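Local coordinates for protein phosphoinositol-specific phospholipase C (Pseudomonas sp., PDB 5FYR) that probably hydrolyses phosphoinositide lipids in a calcium-dependent manner, and here holds inositol next to a bound calcium ion, at residues Q22-N27 / V44-L49; D135-V140 / K206-I211. All coordinates share one frame; numbering follows the deposited sequence.

Interaction 1. Residues Q22-N27 / V44-L49. With CA (calcium ion), chain F; INS (1,2,3,4,5,6-hexahydroxy-cyclohexane), chain E.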
# COMPACT_ATOMS: atom_id res chain seq x y z
N GLN A 22 7.91 -9.76 1.02
CA GLN A 22 6.93 -10.18 0.03
C GLN A 22 7.35 -9.71 -1.36
O GLN A 22 7.91 -8.57 -1.55
CB GLN A 22 5.58 -9.50 0.27
CG GLN A 22 5.02 -9.65 1.64
CD GLN A 22 3.63 -9.11 1.72
OE1 GLN A 22 2.79 -9.35 0.81
NE2 GLN A 22 3.32 -8.44 2.83
N VAL A 23 6.98 -10.52 -2.34
CA VAL A 23 6.86 -10.08 -3.72
C VAL A 23 5.54 -9.33 -3.84
O VAL A 23 4.49 -9.79 -3.43
CB VAL A 23 6.83 -11.24 -4.70
CG1 VAL A 23 6.73 -10.80 -6.16
CG2 VAL A 23 8.07 -12.10 -4.57
N ALA A 24 5.62 -8.16 -4.43
CA ALA A 24 4.47 -7.29 -4.68
C ALA A 24 4.37 -7.07 -6.19
O ALA A 24 5.32 -7.24 -6.92
CB ALA A 24 4.68 -5.95 -3.97
N CYS A 25 3.17 -6.69 -6.64
CA CYS A 25 3.04 -6.29 -8.02
C CYS A 25 3.47 -4.84 -8.26
O CYS A 25 3.49 -4.00 -7.31
CB CYS A 25 1.62 -6.49 -8.52
SG CYS A 25 0.57 -5.07 -8.36
N HIS A 26 3.80 -4.53 -9.51
CA HIS A 26 3.95 -3.16 -9.92
C HIS A 26 2.92 -2.91 -11.05
O HIS A 26 3.00 -3.50 -12.14
CB HIS A 26 5.37 -2.93 -10.43
CG HIS A 26 5.66 -1.51 -10.82
ND1 HIS A 26 6.91 -1.12 -11.23
CD2 HIS A 26 4.91 -0.37 -10.79
CE1 HIS A 26 6.90 0.17 -11.54
NE2 HIS A 26 5.71 0.64 -11.27
N ASN A 27 1.95 -2.04 -10.76
CA ASN A 27 0.96 -1.64 -11.74
C ASN A 27 0.14 -2.80 -12.28
O ASN A 27 -0.28 -2.82 -13.43
CB ASN A 27 1.54 -0.84 -12.87
CG ASN A 27 1.93 0.57 -12.52
OD1 ASN A 27 1.84 1.04 -11.40
ND2 ASN A 27 2.31 1.28 -13.53
N VAL A 44 0.27 -13.29 -5.25
CA VAL A 44 0.84 -12.33 -4.28
C VAL A 44 -0.26 -11.78 -3.39
O VAL A 44 -1.43 -12.00 -3.65
CB VAL A 44 1.60 -11.18 -4.96
CG1 VAL A 44 2.85 -11.70 -5.70
CG2 VAL A 44 0.67 -10.39 -5.86
N ARG A 45 0.13 -11.09 -2.33
CA ARG A 45 -0.80 -10.45 -1.38
C ARG A 45 -0.61 -8.94 -1.32
O ARG A 45 -1.21 -8.31 -0.46
CB ARG A 45 -0.68 -11.07 0.02
CG ARG A 45 -1.14 -12.51 0.11
CD ARG A 45 -2.65 -12.69 0.17
NE ARG A 45 -3.09 -14.09 0.02
CZ ARG A 45 -3.29 -14.66 -1.16
NH1 ARG A 45 -3.09 -13.99 -2.31
NH2 ARG A 45 -3.68 -15.91 -1.23
N THR A 46 0.18 -8.35 -2.22
CA THR A 46 0.39 -6.89 -2.27
C THR A 46 0.22 -6.45 -3.69
O THR A 46 0.92 -6.92 -4.60
CB THR A 46 1.78 -6.51 -1.72
OG1 THR A 46 1.86 -6.90 -0.33
CG2 THR A 46 2.00 -5.02 -1.83
N LEU A 47 -0.74 -5.53 -3.90
CA LEU A 47 -1.21 -5.08 -5.21
C LEU A 47 -1.02 -3.54 -5.32
O LEU A 47 -0.54 -2.91 -4.39
CB LEU A 47 -2.70 -5.49 -5.44
CG LEU A 47 -3.00 -7.03 -5.60
CD1 LEU A 47 -2.91 -7.85 -4.36
CD2 LEU A 47 -4.40 -7.15 -6.12
N GLU A 48 -1.36 -3.02 -6.48
CA GLU A 48 -1.25 -1.61 -6.78
C GLU A 48 -2.37 -1.13 -7.72
O GLU A 48 -2.69 -1.80 -8.67
CB GLU A 48 0.14 -1.32 -7.39
CG GLU A 48 0.39 0.17 -7.68
CD GLU A 48 1.82 0.47 -8.15
OE1 GLU A 48 2.59 -0.48 -8.46
OE2 GLU A 48 2.15 1.69 -8.28
N LEU A 49 -2.87 0.08 -7.45
CA LEU A 49 -3.84 0.78 -8.27
C LEU A 49 -3.36 2.20 -8.44
O LEU A 49 -3.10 2.89 -7.45
CB LEU A 49 -5.21 0.77 -7.59
CG LEU A 49 -5.89 -0.56 -7.55
CD1 LEU A 49 -7.00 -0.62 -6.52
CD2 LEU A 49 -6.41 -1.01 -8.93
CA CA F . 1.84 3.07 -10.11
C1 INS E . 5.79 5.00 -9.56
C2 INS E . 5.49 3.50 -9.40
C3 INS E . 5.35 3.03 -8.01
C4 INS E . 4.69 3.97 -7.08
C5 INS E . 4.92 5.42 -7.25
C6 INS E . 5.04 5.90 -8.63
O1 INS E . 5.46 5.30 -10.91
O2 INS E . 4.23 3.30 -10.07
O3 INS E . 4.87 1.69 -7.93
O4 INS E . 4.69 3.49 -5.77
O5 INS E . 4.25 6.29 -6.35
O6 INS E . 5.32 7.25 -8.78
O HOH W 1 0.38 -7.88 2.39
O HOH W 2 2.79 -10.83 -1.51
O HOH W 3 2.74 -3.05 -4.92
O HOH W 4 2.82 4.39 -11.96
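Strands 22-25 and 46-49 run parallel with their axes 5.0 Å apart and inclined by 21°, and the backbone bond from Cys25 N to Thr46 O (3.0 Å) ties them directly. Nearer their start a water takes over, donating to Val23 O and Gln22 OE1 and accepting from Arg45 N. Thr46 OG1 also donates to Gln22 OE1 (2.9 Å), coming from above the amide plane, with the two side chains crossing at about a right angle. The other branch of the threonine, CG2, packs on Ala24 CB at 3.6 Å. Cys25, in a disulfide with Cys28, sets SG against Leu47 CA and Glu48 N.

Extended, with CG anti to the backbone N (chi1 -177°), Glu48 reaches beyond the end of strand 22-25. Its OE1 accepts Asn27 N (2.9 Å) from above the carboxylate plane and forms a salt bridge with Arg260, while OE2 binds the calcium ion at 2.3 Å and receives inositol O3 at 2.7 Å. Asn27 OD1 adds a second bond to the metal (2.4 Å), and its ND2 is held by Glu30. The His26 ring lies beside the carboxylate, their planes 12° apart, and meets inositol O2, itself a calcium ligand, at its edge. Asp50, Asp119 and a water complete the coordination, placing the metal and inositol at the C-terminal ends of parallel strands, where TIM barrels carry their active sites.

Interaction 2. Residues D135-V140 / K206-I211. With PO4 (phosphate ion), chain G.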
# COMPACT_ATOMS: atom_id res chain seq x y z
N ASP A 135 -13.58 12.34 1.53
CA ASP A 135 -14.33 11.56 0.55
C ASP A 135 -13.66 10.23 0.20
O ASP A 135 -14.31 9.20 0.02
CB ASP A 135 -14.56 12.34 -0.73
CG ASP A 135 -15.43 13.56 -0.51
OD1 ASP A 135 -16.60 13.38 -0.09
OD2 ASP A 135 -14.94 14.71 -0.68
N PHE A 136 -12.34 10.28 0.13
CA PHE A 136 -11.54 9.10 -0.11
C PHE A 136 -11.64 8.08 1.01
O PHE A 136 -11.91 6.93 0.76
CB PHE A 136 -10.12 9.54 -0.40
CG PHE A 136 -9.21 8.46 -0.85
CD1 PHE A 136 -9.31 7.95 -2.14
CD2 PHE A 136 -8.25 8.00 -0.01
CE1 PHE A 136 -8.49 6.97 -2.58
CE2 PHE A 136 -7.37 7.03 -0.46
CZ PHE A 136 -7.52 6.49 -1.74
N ASP A 137 -11.47 8.54 2.25
CA ASP A 137 -11.67 7.64 3.40
C ASP A 137 -13.08 7.03 3.41
O ASP A 137 -13.25 5.87 3.76
CB ASP A 137 -11.43 8.37 4.73
CG ASP A 137 -9.98 8.37 5.18
OD1 ASP A 137 -9.11 7.90 4.42
OD2 ASP A 137 -9.70 8.84 6.31
N GLU A 138 -14.07 7.82 3.03
CA GLU A 138 -15.44 7.36 3.09
C GLU A 138 -15.64 6.27 2.04
O GLU A 138 -16.28 5.29 2.31
CB GLU A 138 -16.44 8.52 2.95
CG GLU A 138 -16.57 9.33 4.22
CD GLU A 138 -17.53 10.50 4.17
OE1 GLU A 138 -17.89 10.99 3.08
OE2 GLU A 138 -17.90 10.92 5.30
N LEU A 139 -15.06 6.42 0.85
CA LEU A 139 -15.11 5.38 -0.13
C LEU A 139 -14.47 4.10 0.33
O LEU A 139 -15.06 3.02 0.20
CB LEU A 139 -14.44 5.84 -1.42
CG LEU A 139 -14.14 4.76 -2.48
CD1 LEU A 139 -15.39 4.09 -2.97
CD2 LEU A 139 -13.47 5.32 -3.67
N VAL A 140 -13.23 4.18 0.80
CA VAL A 140 -12.55 2.95 1.16
C VAL A 140 -13.19 2.23 2.36
O VAL A 140 -13.24 1.04 2.41
CB VAL A 140 -11.04 3.14 1.35
CG1 VAL A 140 -10.42 3.71 0.07
CG2 VAL A 140 -10.66 3.94 2.60
N LYS A 206 -8.02 9.58 12.40
CA LYS A 206 -9.10 8.89 11.76
C LYS A 206 -8.75 8.25 10.43
O LYS A 206 -9.58 7.51 9.89
CB LYS A 206 -10.32 9.82 11.53
CG LYS A 206 -10.89 10.44 12.79
CD LYS A 206 -11.92 11.49 12.41
CE LYS A 206 -11.26 12.70 11.76
NZ LYS A 206 -11.86 14.00 12.19
N ALA A 207 -7.53 8.52 9.93
CA ALA A 207 -7.15 8.04 8.62
C ALA A 207 -7.40 6.56 8.44
O ALA A 207 -7.07 5.76 9.27
CB ALA A 207 -5.68 8.31 8.33
N LYS A 208 -7.97 6.23 7.28
CA LYS A 208 -8.14 4.83 6.87
C LYS A 208 -6.94 4.24 6.16
O LYS A 208 -6.84 3.05 6.05
CB LYS A 208 -9.41 4.61 6.03
CG LYS A 208 -10.71 5.01 6.71
CD LYS A 208 -11.02 4.17 7.93
CE LYS A 208 -12.42 4.53 8.49
NZ LYS A 208 -12.57 3.81 9.78
N VAL A 209 -6.04 5.11 5.68
CA VAL A 209 -4.95 4.72 4.80
C VAL A 209 -3.60 5.16 5.45
O VAL A 209 -3.50 6.24 6.06
CB VAL A 209 -5.13 5.43 3.46
CG1 VAL A 209 -4.08 5.05 2.49
CG2 VAL A 209 -6.54 5.17 2.84
N PHE A 210 -2.60 4.30 5.33
CA PHE A 210 -1.23 4.60 5.74
C PHE A 210 -0.58 5.49 4.66
O PHE A 210 -0.57 5.12 3.47
CB PHE A 210 -0.40 3.29 5.79
CG PHE A 210 -0.72 2.39 6.93
CD1 PHE A 210 -1.75 1.47 6.83
CD2 PHE A 210 -0.01 2.46 8.11
CE1 PHE A 210 -2.07 0.67 7.91
CE2 PHE A 210 -0.32 1.64 9.17
CZ PHE A 210 -1.35 0.75 9.06
N ILE A 211 0.07 6.58 5.07
CA ILE A 211 0.88 7.35 4.12
C ILE A 211 2.29 6.76 4.01
O ILE A 211 2.91 6.35 5.00
CB ILE A 211 0.94 8.87 4.44
CG1 ILE A 211 1.51 9.18 5.80
CG2 ILE A 211 -0.47 9.46 4.24
CD1 ILE A 211 1.83 10.67 5.98
P PO4 G . -14.92 13.23 10.15
O1 PO4 G . -16.24 13.67 9.55
O2 PO4 G . -14.55 11.83 9.68
O3 PO4 G . -13.80 14.14 9.65
O4 PO4 G . -15.05 13.34 11.66
O HOH W 5 -11.75 8.29 8.28
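Lys208 N gives a weak hydrogen bond to Asp137 OD2 (3.3 Å), joining helix 133-144 of the TIM-barrel fold to the loop that enters strand 210-211. That loop closes a beta-alpha-beta crossover, in which helix 193-203 connects strand 184-189 to its parallel neighbour. A water donating to both Asp137 OD2 and Lys206 O makes a second link. Lys208 lies obliquely across the aspartate, its CG 3.8 Å from Asp137 CG. The chain turns at chi2 (-65°) and carries the ammonium away, so that the aliphatic part does the touching. Lys208 CB also meets Val140 CG2 at 3.7 Å, the two side chains running antiparallel alongside each other. Val209 CG2, anti to its own carbonyl carbon, reaches Phe136 CE2 at 3.9 Å, and the two side chains cross at about a right angle.

Helix 193-203 positions the aspartate: Arg203 NE forms a salt bridge with OD2, and Tyr199 OH is hydrogen-bonded to OD1 and to Val209 N. With an alanine here, Arg203 would probably lose its carboxylate mate and the Lys208 amide its weak bond to helix 133-144. Phe136 is held in turn by Trp66, edge to face, and by Phe51. At the solvent side a phosphate, probably from the crystallisation liquor, bonds to Arg203 NH2 and accepts Lys206 NZ at its O3, 3.2 Å away.

In the fold
Interactions 1 and 2 lie about 20 Å apart between centres and about 8 Å between nearest atoms, without touching. One sheet spans both: strand 46-52, part of interaction 1, is separated from strand 210-211 of interaction 2 by strands 114-120 and 184-189. Helix 94-107 bridges them on one side, since Leu94 and Leu98 pack against Leu49 and, respectively, against Phe136 and Val140. Their roles differ. Interaction 1 supplies two calcium ligands and a hydrogen-bond acceptor for inositol, whereas interaction 2 is structural packing, with the Val209 side chain about 12 Å from the inositol and that of Phe136 about 13 Å from the calcium.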